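Local coordinates for protein prolyl 4-hydroxylase (Phytophthora capsici LT1534, PDB 6IUQ) that probably hydroxylates proline residues in proteins or peptides as an iron(II)- and 2-oxoglutarate-dependent oxygenase built on a double-stranded beta-helix core, at residues 121-124 and 125-129; 313-316 and 317-321. All blocks are in the same frame, centred on the assembly; numbering follows the deposited sequence.

How the interactions relate
Both interactions are helical turns outside the beta-strand core that carries the iron site of H156, D158 and H215, and no residue of either is an iron ligand. Interaction 1 is the last turns of helix 118-126 and the exit from it, packed beside helix 26-35. Interaction 2 is the start of helix 313-328, in the helical C-terminal region, where it meets helix 296-311. Their centres lie 37 Å apart and their nearest atoms about 23 Å, so they do not touch. They contrast: residues 121-129 end a helix ahead of a proline, whereas residues 313-321 begin one with a proline in its first turn.

Interaction 1. Residues 121-124 and 125-129; sequences QALT and THLPQ
L123 and L127, one helical turn apart, meet through their methyls, CD2 of L123 lying 4.0 Å from CD1 of L127 as the two branched chains cross obliquely. This is the tightly packed side: L123 also rests on C29 and L32 of helix 26-35 and on L132, and L127 touches D33. A122, small enough to sit close to a neighbouring loop, is buried against I24. H126 lies along the same flank, with its CD2 3.2 Å from the A122 carbonyl O, while its backbone N donates to that oxygen in a nearly straight hydrogen bond (2.9 Å, 167° at the hydrogen).

The opposite character appears at T125, which is exposed. Its OG1 stands beside its own backbone N (chi1 -70°), and from there the hydroxyl folds back to donate to Q121 O at 3.0 Å. The T125 amide N reaches the same oxygen at 2.9 Å, the two donors arriving from opposite faces of the carbonyl plane. T124 likewise turns its OG1 back, to L120 O, so the hydroxyl of this partly exposed residue is paired within the helix.

The closing main-chain hydrogen bond runs from L127 N to L123 O. P128 follows, its ring nitrogen having no hydrogen to offer T124 O. The chemistry is consistent with P128 helping to end the helix, L127 having already left helical geometry, while threonine hydroxyls bind main-chain carbonyls and leucines supply the buried grip.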
loop_
_atom_site.group_PDB
_atom_site.type_symbol
_atom_site.label_atom_id
_atom_site.label_comp_id
_atom_site.label_asym_id
_atom_site.label_seq_id
_atom_site.Cartn_x
_atom_site.Cartn_y
_atom_site.Cartn_z
ATOM N N GLN A 121 6.107 -12.960 11.398
ATOM C CA GLN A 121 5.655 -13.892 12.428
ATOM C C GLN A 121 4.213 -13.597 12.848
ATOM O O GLN A 121 3.390 -14.498 12.890
ATOM C CB GLN A 121 6.572 -13.842 13.662
ATOM C CG GLN A 121 7.916 -14.553 13.528
ATOM C CD GLN A 121 8.798 -14.399 14.781
ATOM O OE1 GLN A 121 8.347 -14.592 15.912
ATOM N NE2 GLN A 121 10.058 -14.042 14.573
ATOM N N ALA A 122 3.911 -12.336 13.161
ATOM C CA ALA A 122 2.566 -11.969 13.602
ATOM C C ALA A 122 1.558 -12.305 12.542
ATOM O O ALA A 122 0.563 -12.976 12.821
ATOM C CB ALA A 122 2.486 -10.501 13.952
ATOM N N LEU A 123 1.825 -11.877 11.312
ATOM C CA LEU A 123 0.882 -12.136 10.223
ATOM C C LEU A 123 0.706 -13.632 9.961
ATOM O O LEU A 123 -0.415 -14.089 9.790
ATOM C CB LEU A 123 1.326 -11.408 8.942
ATOM C CG LEU A 123 1.172 -9.876 9.057
ATOM C CD1 LEU A 123 1.945 -9.129 7.976
ATOM C CD2 LEU A 123 -0.319 -9.462 9.071
ATOM N N THR A 124 1.788 -14.408 9.943
ATOM C CA THR A 124 1.626 -15.834 9.666
ATOM C C THR A 124 0.972 -16.550 10.851
ATOM O O THR A 124 0.317 -17.559 10.659
ATOM C CB THR A 124 2.962 -16.532 9.296
ATOM O OG1 THR A 124 3.934 -16.302 10.314
ATOM C CG2 THR A 124 3.497 -16.005 7.955
ATOM N N THR A 125 1.110 -16.015 12.063
ATOM C CA THR A 125 0.416 -16.598 13.203
ATOM C C THR A 125 -1.088 -16.322 13.098
ATOM O O THR A 125 -1.898 -17.236 13.204
ATOM C CB THR A 125 0.939 -16.049 14.556
ATOM O OG1 THR A 125 2.261 -16.535 14.804
ATOM C CG2 THR A 125 0.030 -16.482 15.703
ATOM N N HIS A 126 -1.461 -15.059 12.888
ATOM C CA HIS A 126 -2.869 -14.682 12.911
ATOM C C HIS A 126 -3.572 -14.864 11.575
ATOM O O HIS A 126 -4.788 -15.030 11.545
ATOM C CB HIS A 126 -3.022 -13.237 13.371
ATOM C CG HIS A 126 -2.403 -12.964 14.705
ATOM N ND1 HIS A 126 -2.751 -13.659 15.843
ATOM C CD2 HIS A 126 -1.446 -12.083 15.080
ATOM C CE1 HIS A 126 -2.041 -13.213 16.866
ATOM N NE2 HIS A 126 -1.244 -12.252 16.430
ATOM N N LEU A 127 -2.818 -14.844 10.478
ATOM C CA LEU A 127 -3.395 -15.027 9.141
ATOM C C LEU A 127 -2.666 -16.071 8.300
ATOM O O LEU A 127 -2.134 -15.752 7.238
ATOM C CB LEU A 127 -3.408 -13.701 8.392
ATOM C CG LEU A 127 -4.169 -12.575 9.089
ATOM C CD1 LEU A 127 -3.848 -11.257 8.449
ATOM C CD2 LEU A 127 -5.660 -12.839 9.061
ATOM N N PRO A 128 -2.671 -17.336 8.753
ATOM C CA PRO A 128 -1.938 -18.409 8.064
ATOM C C PRO A 128 -2.378 -18.580 6.614
ATOM O O PRO A 128 -1.600 -19.038 5.786
ATOM C CB PRO A 128 -2.289 -19.671 8.869
ATOM C CG PRO A 128 -2.969 -19.217 10.102
ATOM C CD PRO A 128 -3.496 -17.837 9.866
ATOM N N GLN A 129 -3.617 -18.218 6.309
ATOM C CA GLN A 129 -4.149 -18.463 4.977
ATOM C C GLN A 129 -3.449 -17.646 3.883
ATOM O O GLN A 129 -3.540 -18.000 2.707
ATOM C CB GLN A 129 -5.657 -18.197 4.944
ATOM C CG GLN A 129 -6.108 -16.796 5.336
ATOM C CD GLN A 129 -6.359 -16.651 6.839
ATOM O OE1 GLN A 129 -5.725 -17.309 7.662
ATOM N NE2 GLN A 129 -7.294 -15.794 7.191
#

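Interaction 2. Residues 313-316 and 317-321; sequences GPLY and GFIQR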
loop_
_atom_site.group_PDB
_atom_site.type_symbol
_atom_site.label_atom_id
_atom_site.label_comp_id
_atom_site.label_asym_id
_atom_site.label_seq_id
_atom_site.Cartn_x
_atom_site.Cartn_y
_atom_site.Cartn_z
ATOM N N GLY A 313 -21.317 -4.343 -23.489
ATOM C CA GLY A 313 -22.605 -4.046 -22.872
ATOM C C GLY A 313 -22.880 -4.641 -21.493
ATOM O O GLY A 313 -23.188 -3.898 -20.561
ATOM N N PRO A 314 -22.790 -5.983 -21.354
ATOM C CA PRO A 314 -23.066 -6.623 -20.051
ATOM C C PRO A 314 -22.103 -6.186 -18.952
ATOM O O PRO A 314 -22.529 -5.866 -17.839
ATOM C CB PRO A 314 -22.913 -8.128 -20.349
ATOM C CG PRO A 314 -23.146 -8.254 -21.814
ATOM C CD PRO A 314 -22.593 -6.978 -22.426
ATOM N N LEU A 315 -20.817 -6.154 -19.261
ATOM C CA LEU A 315 -19.833 -5.646 -18.312
ATOM C C LEU A 315 -20.170 -4.211 -17.876
ATOM O O LEU A 315 -20.140 -3.904 -16.683
ATOM C CB LEU A 315 -18.428 -5.717 -18.914
ATOM C CG LEU A 315 -17.282 -5.241 -18.031
ATOM C CD1 LEU A 315 -17.219 -6.019 -16.698
ATOM C CD2 LEU A 315 -15.982 -5.378 -18.803
ATOM N N TYR A 316 -20.527 -3.354 -18.833
ATOM C CA TYR A 316 -20.881 -1.966 -18.535
ATOM C C TYR A 316 -22.098 -1.832 -17.623
ATOM O O TYR A 316 -22.064 -1.045 -16.684
ATOM C CB TYR A 316 -21.143 -1.193 -19.829
ATOM C CG TYR A 316 -21.355 0.295 -19.640
ATOM C CD1 TYR A 316 -20.323 1.112 -19.196
ATOM C CD2 TYR A 316 -22.581 0.890 -19.941
ATOM C CE1 TYR A 316 -20.511 2.498 -19.040
ATOM C CE2 TYR A 316 -22.784 2.264 -19.789
ATOM C CZ TYR A 316 -21.743 3.064 -19.339
ATOM O OH TYR A 316 -21.933 4.423 -19.189
ATOM N N GLY A 317 -23.176 -2.562 -17.909
ATOM C CA GLY A 317 -24.344 -2.554 -17.034
ATOM C C GLY A 317 -23.975 -2.982 -15.613
ATOM O O GLY A 317 -24.461 -2.430 -14.627
ATOM N N PHE A 318 -23.080 -3.959 -15.510
ATOM C CA PHE A 318 -22.629 -4.438 -14.214
ATOM C C PHE A 318 -21.852 -3.340 -13.498
ATOM O O PHE A 318 -22.134 -3.054 -12.343
ATOM C CB PHE A 318 -21.782 -5.702 -14.385
ATOM C CG PHE A 318 -21.291 -6.289 -13.087
ATOM C CD1 PHE A 318 -22.182 -6.575 -12.059
ATOM C CD2 PHE A 318 -19.942 -6.569 -12.902
ATOM C CE1 PHE A 318 -21.731 -7.106 -10.861
ATOM C CE2 PHE A 318 -19.485 -7.110 -11.710
ATOM C CZ PHE A 318 -20.379 -7.376 -10.690
ATOM N N ILE A 319 -20.899 -2.713 -14.195
ATOM C CA ILE A 319 -20.107 -1.609 -13.646
ATOM C C ILE A 319 -20.999 -0.480 -13.130
ATOM O O ILE A 319 -20.759 0.068 -12.051
ATOM C CB ILE A 319 -19.135 -1.000 -14.704
ATOM C CG1 ILE A 319 -18.106 -2.023 -15.227
ATOM C CG2 ILE A 319 -18.421 0.193 -14.142
ATOM C CD1 ILE A 319 -17.060 -2.381 -14.287
ATOM N N GLN A 320 -22.016 -0.126 -13.913
ATOM C CA GLN A 320 -22.938 0.960 -13.553
ATOM C C GLN A 320 -23.752 0.640 -12.294
ATOM O O GLN A 320 -24.024 1.527 -11.493
ATOM C CB GLN A 320 -23.904 1.280 -14.712
ATOM C CG GLN A 320 -23.289 2.063 -15.879
ATOM C CD GLN A 320 -23.279 3.578 -15.662
ATOM O OE1 GLN A 320 -23.058 4.061 -14.551
ATOM N NE2 GLN A 320 -23.526 4.332 -16.735
ATOM N N ARG A 321 -24.157 -0.616 -12.132
ATOM C CA ARG A 321 -24.823 -1.045 -10.898
ATOM C C ARG A 321 -23.885 -0.935 -9.707
ATOM O O ARG A 321 -24.297 -0.534 -8.624
ATOM C CB ARG A 321 -25.346 -2.478 -11.019
ATOM C CG ARG A 321 -26.513 -2.591 -11.973
ATOM C CD ARG A 321 -27.424 -3.721 -11.589
ATOM N NE ARG A 321 -28.560 -3.798 -12.499
ATOM C CZ ARG A 321 -29.744 -3.246 -12.266
ATOM N NH1 ARG A 321 -29.961 -2.569 -11.143
ATOM N NH2 ARG A 321 -30.710 -3.371 -13.162
#
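This is a surface contact within the first turns of helix 313-328, in which side chains one turn apart pack together. Y316 and Q320 carry it. The two side chains run alongside each other in the same direction, and CG of Q320 sits over one face of the Y316 ring, 4.0 Å from its centroid and 16° off the ring normal, a CH-pi contact. The overlap arises because the ring of Y316 swings out anti to its main-chain nitrogen (chi1 -173°) while CG of Q320 stays beside its own. A bend at the second torsion of Q320 then carries its amide toward the phenol end. There NE2 of Q320 comes within 2.9 Å of OH of Y316, with amide and ring planes 61° apart. Tyrosine and glutamine suit a partly exposed flank, since each joins an apolar stem to a polar end.

The other flank is apolar. CG of L315 approaches CG1 of I319 at 4.3 Å; both residues rest on L270, and buried I319 also meets V309 of helix 296-311. The F318 side chain touches L244 and L270. P314 fits the first turn because no amide hydrogen is needed there, while its carbonyl still accepts from F318 N. Together these features describe the N-terminal turns of an amphipathic alpha-helix, with a proline near its start and an i to i+4 tyrosine-glutamine pair.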